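Local coordinates for protein nucleoside-triphosphatase THEP1 (Aquifex aeolicus, PDB 1YE8) that hydrolyses nucleoside triphosphates, among them ATP, GTP, CTP, TTP and UTP, to the diphosphate and phosphate, and has no kinase activity, at residues E159-P162 with E163-D166. Numbering follows the deposited sequence.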
loop_
_atom_site.group_PDB
_atom_site.type_symbol
_atom_site.label_atom_id
_atom_site.label_comp_id
_atom_site.label_asym_id
_atom_site.label_seq_id
_atom_site.Cartn_x
_atom_site.Cartn_y
_atom_site.Cartn_z
ATOM N N GLU A 159 -6.158 13.051 2.800
ATOM C CA GLU A 159 -5.947 13.480 1.421
ATOM C C GLU A 159 -4.648 14.237 1.371
ATOM O O GLU A 159 -4.555 15.390 1.833
ATOM C CB GLU A 159 -7.122 14.318 0.895
ATOM C CG GLU A 159 -6.985 14.653 -0.593
ATOM C CD GLU A 159 -8.288 15.024 -1.286
ATOM O OE1 GLU A 159 -9.384 14.909 -0.711
ATOM O OE2 GLU A 159 -8.216 15.394 -2.472
ATOM N N LEU A 160 -3.625 13.586 0.832
ATOM C CA LEU A 160 -2.272 14.143 0.779
ATOM C C LEU A 160 -2.203 15.161 -0.341
ATOM O O LEU A 160 -2.635 14.874 -1.464
ATOM C CB LEU A 160 -1.266 13.017 0.531
ATOM C CG LEU A 160 0.201 13.416 0.684
ATOM C CD1 LEU A 160 0.499 13.856 2.119
ATOM C CD2 LEU A 160 1.112 12.269 0.282
ATOM N N THR A 161 -1.656 16.338 -0.037
ATOM C CA THR A 161 -1.559 17.435 -1.014
ATOM C C THR A 161 -0.187 18.096 -0.947
ATOM O O THR A 161 0.552 17.886 0.013
ATOM C CB THR A 161 -2.613 18.523 -0.735
ATOM O OG1 THR A 161 -2.302 19.157 0.515
ATOM C CG2 THR A 161 -4.016 17.936 -0.541
ATOM N N PRO A 162 0.150 18.942 -1.925
ATOM C CA PRO A 162 1.401 19.708 -1.827
ATOM C C PRO A 162 1.453 20.611 -0.585
ATOM O O PRO A 162 2.556 20.898 -0.105
ATOM C CB PRO A 162 1.411 20.519 -3.127
ATOM C CG PRO A 162 0.549 19.709 -4.066
ATOM C CD PRO A 162 -0.570 19.225 -3.182
ATOM N N GLU A 163 0.292 20.990 -0.049
ATOM C CA GLU A 163 0.197 21.917 1.087
ATOM C C GLU A 163 0.249 21.262 2.467
ATOM O O GLU A 163 0.447 21.956 3.468
ATOM C CB GLU A 163 -1.089 22.734 0.989
ATOM C CG GLU A 163 -1.116 23.707 -0.183
ATOM C CD GLU A 163 -1.511 23.048 -1.497
ATOM O OE1 GLU A 163 -2.107 21.950 -1.485
ATOM O OE2 GLU A 163 -1.209 23.627 -2.547
ATOM N N ASN A 164 0.034 19.945 2.543
ATOM C CA ASN A 164 0.146 19.242 3.825
ATOM C C ASN A 164 1.237 18.160 3.840
ATOM O O ASN A 164 1.533 17.589 4.881
ATOM C CB ASN A 164 -1.216 18.705 4.306
ATOM C CG ASN A 164 -1.740 17.545 3.451
ATOM O OD1 ASN A 164 -1.023 16.996 2.618
ATOM N ND2 ASN A 164 -2.994 17.193 3.655
ATOM N N ARG A 165 1.808 17.903 2.663
ATOM C CA ARG A 165 2.928 16.982 2.422
ATOM C C ARG A 165 3.998 16.969 3.527
ATOM O O ARG A 165 4.418 15.905 4.005
ATOM C CB ARG A 165 3.585 17.428 1.102
ATOM C CG ARG A 165 4.492 16.458 0.437
ATOM C CD ARG A 165 4.330 16.478 -1.052
ATOM N NE ARG A 165 4.814 17.714 -1.662
ATOM C CZ ARG A 165 4.593 18.035 -2.930
ATOM N NH1 ARG A 165 3.900 17.215 -3.708
ATOM N NH2 ARG A 165 5.058 19.180 -3.425
ATOM N N ASP A 166 4.434 18.166 3.911
ATOM C CA ASP A 166 5.605 18.330 4.768
ATOM C C ASP A 166 5.256 18.444 6.247
ATOM O O ASP A 166 6.150 18.526 7.085
ATOM C CB ASP A 166 6.418 19.547 4.312
ATOM C CG ASP A 166 6.943 19.400 2.885
ATOM O OD1 ASP A 166 7.495 18.325 2.553
ATOM O OD2 ASP A 166 6.845 20.306 2.030
HETATM O O HOH W 1 3.440 20.668 3.173
#
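The carboxamide of N164 folds back on the chain leading into the turn and grips the backbone twice. OD1 of N164 accepts a hydrogen bond from N of T161 at 2.8 Å, nearly straight at the hydrogen (166°), while ND2 of N164 reaches O of E159 at 3.0 Å, with that oxygen close to the amide plane. With CG lodged between the backbone N and the carbonyl carbon (chi1 70°), the amide is turned back toward E159 and T161, and the two bonds fix its rotation. Replacing N164 by alanine would remove both bonds and probably leave T161 N and E159 O without these mates, the turn less firmly tied to the strand end. T161 O accepts a hydrogen bond from N of R165 at 2.9 Å, closing an i to i+4 turn from T161 to R165, and OG1 of T161 takes weak bonds from the amides of E163 and N164, in the manner of an ST turn. Packing follows: CD1 of L160 lies 3.5 Å from N164 OD1, and CA of P162 sits 3.8 Å from CZ of R165, over one face of the guanidinium; NH1 of R165 is hydrogen-bonded to V11 O. The turn lies between edge strand 156-159 of the parallel sheet and helix 168-175, with L160 and P162 packed on V11 of the P-loop (Walker A), which probably binds ATP.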